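Local coordinates for protein RickCE (PDB 5HAM) that probably acts as a CE-clan deubiquitinase, a bacterial effector cysteine protease of Rickettsia bellii that removes ubiquitin from its conjugates, at residues A[31-36]-A[119-124]; A[48-53]-A[97-102]; A[211-216]-A[241-246]. All blocks are in the same frame, centred on the assembly; numbering follows the deposited sequence.

Interaction 1 (A[31-36]-A[119-124]); sequences PAITFR and DILNRA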
loop_
_atom_site.group_PDB
_atom_site.type_symbol
_atom_site.label_atom_id
_atom_site.label_comp_id
_atom_site.label_asym_id
_atom_site.label_seq_id
_atom_site.Cartn_x
_atom_site.Cartn_y
_atom_site.Cartn_z
ATOM N N PRO A 31 -11.485 -2.000 -2.135
ATOM C CA PRO A 31 -10.629 -0.819 -1.998
ATOM C C PRO A 31 -9.281 -1.216 -1.403
ATOM O O PRO A 31 -9.188 -2.255 -0.758
ATOM C CB PRO A 31 -11.413 0.076 -1.036
ATOM C CG PRO A 31 -12.418 -0.809 -0.393
ATOM C CD PRO A 31 -12.740 -1.870 -1.378
ATOM N N ALA A 32 -8.249 -0.414 -1.631
ATOM C CA ALA A 32 -6.911 -0.768 -1.170
ATOM C C ALA A 32 -6.767 -0.852 0.333
ATOM O O ALA A 32 -7.263 -0.003 1.068
ATOM C CB ALA A 32 -5.870 0.208 -1.729
ATOM N N ILE A 33 -6.074 -1.889 0.779
ATOM C CA ILE A 33 -5.512 -1.901 2.110
ATOM C C ILE A 33 -4.207 -1.121 2.051
ATOM O O ILE A 33 -3.386 -1.345 1.167
ATOM C CB ILE A 33 -5.238 -3.318 2.567
ATOM C CG1 ILE A 33 -6.540 -3.968 3.058
ATOM C CG2 ILE A 33 -4.159 -3.337 3.667
ATOM C CD1 ILE A 33 -6.406 -5.471 3.286
ATOM N N THR A 34 -4.028 -0.182 2.970
ATOM C CA THR A 34 -2.836 0.664 2.960
ATOM C C THR A 34 -2.109 0.642 4.301
ATOM O O THR A 34 -2.715 0.729 5.370
ATOM C CB THR A 34 -3.166 2.133 2.578
ATOM O OG1 THR A 34 -3.984 2.721 3.588
ATOM C CG2 THR A 34 -3.936 2.193 1.264
ATOM N N PHE A 35 -0.797 0.504 4.237
ATOM C CA PHE A 35 0.011 0.549 5.435
ATOM C C PHE A 35 0.912 1.759 5.373
ATOM O O PHE A 35 1.396 2.142 4.295
ATOM C CB PHE A 35 0.910 -0.673 5.525
ATOM C CG PHE A 35 0.178 -1.969 5.676
ATOM C CD1 PHE A 35 -0.412 -2.307 6.883
ATOM C CD2 PHE A 35 0.121 -2.872 4.628
ATOM C CE1 PHE A 35 -1.067 -3.508 7.036
ATOM C CE2 PHE A 35 -0.535 -4.073 4.779
ATOM C CZ PHE A 35 -1.135 -4.390 5.984
ATOM N N ARG A 36 1.157 2.355 6.531
ATOM C CA ARG A 36 2.205 3.339 6.627
ATOM C C ARG A 36 3.511 2.556 6.564
ATOM O O ARG A 36 3.535 1.362 6.878
ATOM C CB ARG A 36 2.066 4.109 7.930
ATOM C CG ARG A 36 0.804 4.990 7.985
ATOM C CD ARG A 36 0.159 4.945 9.374
ATOM N NE ARG A 36 1.190 4.747 10.383
ATOM C CZ ARG A 36 1.173 3.815 11.327
ATOM N NH1 ARG A 36 2.198 3.749 12.154
ATOM N NH2 ARG A 36 0.155 2.963 11.453
ATOM N N ASP A 119 -11.666 -4.040 8.007
ATOM C CA ASP A 119 -12.973 -4.120 7.359
ATOM C C ASP A 119 -12.895 -4.591 5.908
ATOM O O ASP A 119 -13.756 -5.336 5.441
ATOM C CB ASP A 119 -13.732 -2.802 7.492
ATOM C CG ASP A 119 -14.089 -2.491 8.936
ATOM O OD1 ASP A 119 -14.242 -3.444 9.737
ATOM O OD2 ASP A 119 -14.216 -1.301 9.277
ATOM N N ILE A 120 -11.845 -4.194 5.203
ATOM C CA ILE A 120 -11.665 -4.623 3.823
ATOM C C ILE A 120 -11.374 -6.119 3.747
ATOM O O ILE A 120 -11.953 -6.836 2.935
ATOM C CB ILE A 120 -10.564 -3.811 3.157
ATOM C CG1 ILE A 120 -11.009 -2.344 3.042
ATOM C CG2 ILE A 120 -10.222 -4.391 1.803
ATOM C CD1 ILE A 120 -9.859 -1.354 2.948
ATOM N N LEU A 121 -10.501 -6.599 4.619
ATOM C CA LEU A 121 -10.248 -8.023 4.695
ATOM C C LEU A 121 -11.511 -8.802 5.036
ATOM O O LEU A 121 -11.788 -9.849 4.448
ATOM C CB LEU A 121 -9.201 -8.303 5.752
ATOM C CG LEU A 121 -7.920 -8.947 5.248
ATOM C CD1 LEU A 121 -7.068 -9.391 6.446
ATOM C CD2 LEU A 121 -8.257 -10.106 4.295
ATOM N N ASN A 122 -12.276 -8.300 6.000
ATOM C CA ASN A 122 -13.535 -8.951 6.356
ATOM C C ASN A 122 -14.602 -8.921 5.256
ATOM O O ASN A 122 -15.288 -9.918 5.030
ATOM C CB ASN A 122 -14.101 -8.389 7.657
ATOM C CG ASN A 122 -13.541 -9.089 8.876
ATOM O OD1 ASN A 122 -13.311 -10.303 8.850
ATOM N ND2 ASN A 122 -13.302 -8.331 9.948
ATOM N N ARG A 123 -14.741 -7.779 4.584
ATOM C CA ARG A 123 -15.679 -7.654 3.477
ATOM C C ARG A 123 -15.298 -8.629 2.358
ATOM O O ARG A 123 -16.154 -9.298 1.792
ATOM C CB ARG A 123 -15.721 -6.216 2.954
ATOM C CG ARG A 123 -16.691 -6.004 1.793
ATOM C CD ARG A 123 -18.105 -6.485 2.155
ATOM N NE ARG A 123 -19.065 -6.351 1.059
ATOM C CZ ARG A 123 -20.301 -6.841 1.090
ATOM N NH1 ARG A 123 -20.725 -7.502 2.160
ATOM N NH2 ARG A 123 -21.114 -6.678 0.055
ATOM N N ALA A 124 -14.006 -8.723 2.071
ATOM C CA ALA A 124 -13.514 -9.627 1.044
ATOM C C ALA A 124 -13.892 -11.052 1.399
ATOM O O ALA A 124 -14.349 -11.824 0.546
ATOM C CB ALA A 124 -11.993 -9.484 0.874
#
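The flat groups at this contact are the peptide units that follow Pro31 and Ala32, and Ile120 meets both at their carbonyl oxygens. Its CG2 methyl lies 3.5 Å from Pro31 O, while its CD1 methyl reaches Ala32 O at 3.5 Å. No aromatic ring takes part; the pyrrolidine of Pro31 adds its CG, which sits 4.0 Å from Ile120 CG1. This is alpha/beta packing, in which the long helix 96-130 lies against strand 27-34, an outermost strand of the five-stranded mixed sheet of the protease fold.

Ile120 carries most of the helix side. With CG2 anti to the backbone N and CG1 beside it (chi1 -66°), it splays two branches over the strand, one branch ending on CD1 and the other being the CG2 methyl. A beta-branched residue suits this place because both branches find a neighbour: CG1 and CD1 serve Pro31 and Ala32, and CG2 serves Pro31 and Ile33. The side chains of Ile33 and Ile120 run alongside each other, pointing opposite ways, with Ile33 CG1 3.9 Å from Ile120 CG2. Ile33 is equally apt in an extended strand, where its backbone bonds with Pro139 and Glu141 join it to strand 135-141 and its side chain also touches Ile138. Ala32 contributes its carbonyl oxygen, while its CB points away from the helix and its N is hydrogen-bonded to Glu11 OE2.

Polar links to the same helix come one residue further on, where Thr34 hydrogen-bonds to Asn117 through its O and to Gln113 through OG1. They flank an apolar and largely buried patch. A wider contact extends the patch to the next residue of the helix, with Ile33 CD1 4.3 Å from Leu121 CG.

Interaction 2 (A[48-53]-A[97-102]); sequences YTAKGE and AEREKL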
loop_
_atom_site.group_PDB
_atom_site.type_symbol
_atom_site.label_atom_id
_atom_site.label_comp_id
_atom_site.label_asym_id
_atom_site.label_seq_id
_atom_site.Cartn_x
_atom_site.Cartn_y
_atom_site.Cartn_z
ATOM N N TYR A 48 4.892 16.589 19.802
ATOM C CA TYR A 48 3.595 17.155 20.147
ATOM C C TYR A 48 3.390 17.352 21.658
ATOM O O TYR A 48 2.658 18.246 22.066
ATOM C CB TYR A 48 2.474 16.285 19.585
ATOM C CG TYR A 48 2.627 15.926 18.116
ATOM C CD1 TYR A 48 2.253 16.818 17.114
ATOM C CD2 TYR A 48 3.125 14.690 17.736
ATOM C CE1 TYR A 48 2.375 16.495 15.797
ATOM C CE2 TYR A 48 3.254 14.359 16.413
ATOM C CZ TYR A 48 2.874 15.262 15.446
ATOM O OH TYR A 48 3.001 14.926 14.120
ATOM N N THR A 49 4.037 16.527 22.481
ATOM C CA THR A 49 3.736 16.493 23.914
ATOM C C THR A 49 4.773 17.152 24.816
ATOM O O THR A 49 4.459 17.507 25.954
ATOM C CB THR A 49 3.510 15.040 24.423
ATOM O OG1 THR A 49 4.695 14.265 24.214
ATOM C CG2 THR A 49 2.343 14.373 23.704
ATOM N N ALA A 50 6.005 17.293 24.329
ATOM C CA ALA A 50 7.071 17.910 25.117
ATOM C C ALA A 50 6.798 19.377 25.377
ATOM O O ALA A 50 6.370 20.126 24.494
ATOM C CB ALA A 50 8.429 17.742 24.451
ATOM N N LYS A 51 7.030 19.773 26.618
ATOM C CA LYS A 51 6.789 21.129 27.058
ATOM C C LYS A 51 8.049 21.607 27.774
ATOM O O LYS A 51 8.940 20.800 28.078
ATOM C CB LYS A 51 5.569 21.138 27.977
ATOM C CG LYS A 51 4.398 20.430 27.342
ATOM C CD LYS A 51 3.110 20.569 28.115
ATOM C CE LYS A 51 1.956 20.039 27.273
ATOM N NZ LYS A 51 2.170 18.641 26.788
ATOM N N GLY A 52 8.138 22.912 28.013
ATOM C CA GLY A 52 9.239 23.472 28.777
ATOM C C GLY A 52 10.619 23.136 28.246
ATOM O O GLY A 52 10.929 23.363 27.078
ATOM N N GLU A 53 11.458 22.578 29.105
ATOM C CA GLU A 53 12.832 22.329 28.716
ATOM C C GLU A 53 12.965 21.158 27.754
ATOM O O GLU A 53 13.773 21.217 26.830
ATOM C CB GLU A 53 13.719 22.122 29.940
ATOM C CG GLU A 53 15.156 21.838 29.602
ATOM C CD GLU A 53 15.942 23.099 29.341
ATOM O OE1 GLU A 53 15.348 24.200 29.377
ATOM O OE2 GLU A 53 17.165 22.985 29.113
ATOM N N ALA A 97 -1.649 23.425 23.114
ATOM C CA ALA A 97 -2.995 22.976 22.792
ATOM C C ALA A 97 -3.116 22.527 21.337
ATOM O O ALA A 97 -3.747 21.513 21.049
ATOM C CB ALA A 97 -3.990 24.067 23.088
ATOM N N GLU A 98 -2.506 23.263 20.416
ATOM C CA GLU A 98 -2.603 22.863 19.022
ATOM C C GLU A 98 -1.716 21.665 18.726
ATOM O O GLU A 98 -2.040 20.845 17.868
ATOM C CB GLU A 98 -2.307 24.021 18.067
ATOM C CG GLU A 98 -2.962 23.843 16.679
ATOM C CD GLU A 98 -4.491 24.054 16.683
ATOM O OE1 GLU A 98 -5.105 23.904 15.602
ATOM O OE2 GLU A 98 -5.080 24.383 17.747
ATOM N N ARG A 99 -0.604 21.542 19.443
ATOM C CA ARG A 99 0.258 20.400 19.216
ATOM C C ARG A 99 -0.477 19.148 19.673
ATOM O O ARG A 99 -0.417 18.098 19.017
ATOM C CB ARG A 99 1.614 20.567 19.914
ATOM C CG ARG A 99 2.502 21.613 19.260
ATOM C CD ARG A 99 3.618 22.051 20.207
ATOM N NE ARG A 99 4.548 20.963 20.511
ATOM C CZ ARG A 99 5.017 20.673 21.727
ATOM N NH1 ARG A 99 4.655 21.381 22.793
ATOM N NH2 ARG A 99 5.856 19.659 21.879
ATOM N N GLU A 100 -1.207 19.284 20.776
ATOM C CA GLU A 100 -2.057 18.211 21.278
ATOM C C GLU A 100 -3.134 17.748 20.274
ATOM O O GLU A 100 -3.315 16.540 20.076
ATOM C CB GLU A 100 -2.695 18.619 22.605
ATOM C CG GLU A 100 -3.295 17.464 23.382
ATOM C CD GLU A 100 -2.266 16.413 23.742
ATOM O OE1 GLU A 100 -1.110 16.789 24.044
ATOM O OE2 GLU A 100 -2.610 15.212 23.711
ATOM N N LYS A 101 -3.833 18.694 19.638
ATOM C CA LYS A 101 -4.850 18.348 18.630
ATOM C C LYS A 101 -4.209 17.647 17.439
ATOM O O LYS A 101 -4.752 16.701 16.877
ATOM C CB LYS A 101 -5.562 19.601 18.115
ATOM C CG LYS A 101 -6.163 20.476 19.202
ATOM C CD LYS A 101 -6.838 21.718 18.613
ATOM C CE LYS A 101 -7.496 22.576 19.693
ATOM N NZ LYS A 101 -8.090 23.836 19.149
ATOM N N LEU A 102 -3.038 18.133 17.053
ATOM C CA LEU A 102 -2.325 17.568 15.928
ATOM C C LEU A 102 -2.008 16.101 16.214
ATOM O O LEU A 102 -2.224 15.235 15.374
ATOM C CB LEU A 102 -1.053 18.379 15.694
ATOM C CG LEU A 102 -0.804 18.980 14.312
ATOM C CD1 LEU A 102 -2.097 19.437 13.634
ATOM C CD2 LEU A 102 0.169 20.132 14.444
#
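Arg99 grips a single atom of the facing segment, Ala50 O, with both terminal nitrogens: NH1 and NH2 each lie 2.7 Å from it. The two hydrogen bonds are bent, as they must be when an end-on guanidinium shares one acceptor. NH1 arrives nearly along the C=O axis (161°), NH2 in the carbonyl plane on a lone pair (131°), and the oxygen is almost in the guanidinium plane. Over one face of that group, above its centre, sits Tyr48 O, 3.4 Å from Arg99 CZ. A bend at chi3 (65°) turns the outward-running arginine chain so that its flat end lies against the backbone where helix 42-49 finishes and Ala50 leaves helical geometry.

Beside this, Tyr48 lays its side chain against the backbone of segment 97-102, its CD1 3.5 Å from Arg99 O. The ring then runs on to Leu102, CE1 being 3.9 Å from Leu102 CB, the two side chains crossing at about a right angle; Ile91 of helix 75-93 touches both.

Outside this shell, Arg99 NE hydrogen-bonds to Asp47 O and NH1 forms a salt bridge with Asp96, so the guanidinium is held in orientation from several sides. Lys51, extended until its last torsion, reaches Thr49 O with NZ at 2.7 Å.

Arginine suits the site because its planar fork can serve several oxygens at once. The carbonyl oxygens of Asp47 and Ala50, near and just past the helix end, carry partial negative charge, and with the Asp96 carboxylate they probably favour the charged form of the buried guanidinium.

Interaction 3 (A[211-216]-A[241-246]); sequences CGVFTV and RLREHH
Val213 and His246 are brought together by their first torsions. In Val213 (chi1 -169°) CG1 stands trans to the backbone N and is sent between Leu242 and His246, while CG2 goes toward Arg243. In His246 chi1 of -70° swings the imidazole toward helix 211-216. Val213 CG1 lies 3.4 Å from Leu242 CB and 3.6 Å from His246 CE1, a tight fit for a compact, branched side chain. The imidazole presents its edge to the backbone, with CE1 3.1 Å from Val213 O, and its NE2 lies 3.8 Å from Val216 CG1; ND1 is hydrogen-bonded to Tyr9 OH, which fixes the ring's rotation.

Within the catalytic fold, the segments of helices 211-223 and 238-251 cross at 74°, their local axes 9.7 Å apart at closest approach. In CE-clan proteases the nucleophile begins a central helix, and helix 211-223, starting with a Cys-Gly pair, is consistent with that one.

Leu242 CD1 lies over one face of the Phe214 ring in a CH-pi contact, displaced from the ring centre, 3.8 Å from CE1 of Phe214. On the other flank Val213 CG2 covers one face of the Arg243 guanidinium, 3.9 Å from Arg243 NH1. Arg243 also makes a cation-pi contact with Tyr7, and its NH2 hydrogen-bonds to the carbonyls of Tyr7 and Trp261.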
loop_
_atom_site.group_PDB
_atom_site.type_symbol
_atom_site.label_atom_id
_atom_site.label_comp_id
_atom_site.label_asym_id
_atom_site.label_seq_id
_atom_site.Cartn_x
_atom_site.Cartn_y
_atom_site.Cartn_z
ATOM N N CYS A 211 5.241 -1.401 -10.049
ATOM C CA CYS A 211 4.365 -2.037 -9.041
ATOM C C CYS A 211 2.884 -2.053 -9.375
ATOM O O CYS A 211 2.224 -3.076 -9.213
ATOM C CB CYS A 211 4.550 -1.403 -7.658
ATOM S SG CYS A 211 6.142 -1.814 -6.926
ATOM N N GLY A 212 2.350 -0.929 -9.834
ATOM C CA GLY A 212 0.936 -0.875 -10.161
ATOM C C GLY A 212 0.603 -1.654 -11.424
ATOM O O GLY A 212 -0.484 -2.244 -11.539
ATOM N N VAL A 213 1.539 -1.661 -12.374
ATOM C CA VAL A 213 1.333 -2.388 -13.618
ATOM C C VAL A 213 1.123 -3.870 -13.317
ATOM O O VAL A 213 0.140 -4.468 -13.759
ATOM C CB VAL A 213 2.536 -2.215 -14.588
ATOM C CG1 VAL A 213 2.192 -2.751 -15.958
ATOM C CG2 VAL A 213 2.933 -0.749 -14.693
ATOM N N PHE A 214 2.037 -4.447 -12.536
ATOM C CA PHE A 214 1.989 -5.870 -12.196
ATOM C C PHE A 214 0.954 -6.240 -11.134
ATOM O O PHE A 214 0.422 -7.358 -11.140
ATOM C CB PHE A 214 3.373 -6.375 -11.797
ATOM C CG PHE A 214 4.265 -6.629 -12.965
ATOM C CD1 PHE A 214 4.195 -7.833 -13.652
ATOM C CD2 PHE A 214 5.157 -5.650 -13.396
ATOM C CE1 PHE A 214 4.998 -8.079 -14.737
ATOM C CE2 PHE A 214 5.965 -5.879 -14.490
ATOM C CZ PHE A 214 5.885 -7.104 -15.168
ATOM N N THR A 215 0.691 -5.323 -10.205
ATOM C CA THR A 215 -0.397 -5.504 -9.261
ATOM C C THR A 215 -1.679 -5.827 -10.019
ATOM O O THR A 215 -2.411 -6.744 -9.667
ATOM C CB THR A 215 -0.611 -4.235 -8.415
ATOM O OG1 THR A 215 0.429 -4.140 -7.437
ATOM C CG2 THR A 215 -1.965 -4.274 -7.702
ATOM N N VAL A 216 -1.930 -5.081 -11.084
ATOM C CA VAL A 216 -3.144 -5.275 -11.847
ATOM C C VAL A 216 -3.110 -6.625 -12.546
ATOM O O VAL A 216 -4.054 -7.407 -12.455
ATOM C CB VAL A 216 -3.338 -4.143 -12.892
ATOM C CG1 VAL A 216 -4.443 -4.509 -13.913
ATOM C CG2 VAL A 216 -3.610 -2.791 -12.189
ATOM N N ARG A 241 4.797 -3.043 -22.215
ATOM C CA ARG A 241 3.682 -3.543 -23.019
ATOM C C ARG A 241 2.404 -3.635 -22.184
ATOM O O ARG A 241 1.307 -3.336 -22.663
ATOM C CB ARG A 241 4.016 -4.910 -23.625
ATOM C CG ARG A 241 5.385 -4.980 -24.299
ATOM C CD ARG A 241 5.757 -6.432 -24.616
ATOM N NE ARG A 241 7.132 -6.771 -24.243
ATOM C CZ ARG A 241 8.193 -6.578 -25.025
ATOM N NH1 ARG A 241 8.048 -6.038 -26.232
ATOM N NH2 ARG A 241 9.403 -6.923 -24.598
ATOM N N LEU A 242 2.555 -4.056 -20.933
ATOM C CA LEU A 242 1.424 -4.132 -20.028
ATOM C C LEU A 242 0.868 -2.732 -19.811
ATOM O O LEU A 242 -0.347 -2.521 -19.842
ATOM C CB LEU A 242 1.843 -4.745 -18.699
ATOM C CG LEU A 242 1.973 -6.262 -18.588
ATOM C CD1 LEU A 242 2.566 -6.630 -17.221
ATOM C CD2 LEU A 242 0.607 -6.907 -18.777
ATOM N N ARG A 243 1.771 -1.775 -19.614
ATOM C CA ARG A 243 1.385 -0.385 -19.373
ATOM C C ARG A 243 0.652 0.216 -20.585
ATOM O O ARG A 243 -0.358 0.916 -20.436
ATOM C CB ARG A 243 2.617 0.453 -18.994
ATOM C CG ARG A 243 2.290 1.846 -18.522
ATOM C CD ARG A 243 3.530 2.689 -18.353
ATOM N NE ARG A 243 4.301 2.353 -17.158
ATOM C CZ ARG A 243 4.167 2.980 -15.990
ATOM N NH1 ARG A 243 4.915 2.628 -14.955
ATOM N NH2 ARG A 243 3.280 3.961 -15.861
ATOM N N GLU A 244 1.167 -0.066 -21.780
ATOM C CA GLU A 244 0.533 0.387 -23.008
ATOM C C GLU A 244 -0.850 -0.209 -23.068
ATOM O O GLU A 244 -1.832 0.498 -23.246
ATOM C CB GLU A 244 1.350 -0.027 -24.235
ATOM C CG GLU A 244 2.629 0.784 -24.414
ATOM C CD GLU A 244 3.551 0.244 -25.504
ATOM O OE1 GLU A 244 3.107 -0.574 -26.343
ATOM O OE2 GLU A 244 4.733 0.643 -25.517
ATOM N N HIS A 245 -0.911 -1.521 -22.881
ATOM C CA HIS A 245 -2.163 -2.247 -22.869
ATOM C C HIS A 245 -3.140 -1.650 -21.862
ATOM O O HIS A 245 -4.305 -1.427 -22.185
ATOM C CB HIS A 245 -1.885 -3.718 -22.564
ATOM C CG HIS A 245 -3.121 -4.586 -22.562
ATOM N ND1 HIS A 245 -3.908 -4.733 -23.673
ATOM C CD2 HIS A 245 -3.660 -5.329 -21.579
ATOM C CE1 HIS A 245 -4.916 -5.549 -23.367
ATOM N NE2 HIS A 245 -4.792 -5.926 -22.121
ATOM N N HIS A 246 -2.661 -1.386 -20.646
ATOM C CA HIS A 246 -3.482 -0.769 -19.602
ATOM C C HIS A 246 -4.005 0.602 -20.021
ATOM O O HIS A 246 -5.133 0.963 -19.703
ATOM C CB HIS A 246 -2.683 -0.586 -18.313
ATOM C CG HIS A 246 -2.372 -1.869 -17.611
ATOM N ND1 HIS A 246 -1.508 -1.923 -16.544
ATOM C CD2 HIS A 246 -2.805 -3.130 -17.816
ATOM C CE1 HIS A 246 -1.423 -3.177 -16.113
ATOM N NE2 HIS A 246 -2.210 -3.925 -16.876
#

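How the interactions relate
Interactions 1 and 2 share helix 96-130, which spans much of the molecule: its start is used at 97-102 and its later turns at 119-124, with contact centres about 32 Å apart. Along the chain, both segments of interaction 2 fall between the two segments of interaction 1, so the largely helical region between strand 27-34 and residue 119 is pinned at both places. Interaction 3 follows in series and joins helices 211-223 and 238-251, its centre about 22 Å from that of interaction 1 and 45 Å from that of interaction 2; interactions 2 and 3 lie on opposite sides of the chain's centre. Helix 96-130 thus links an outlying helical part to the sheet of the protease fold.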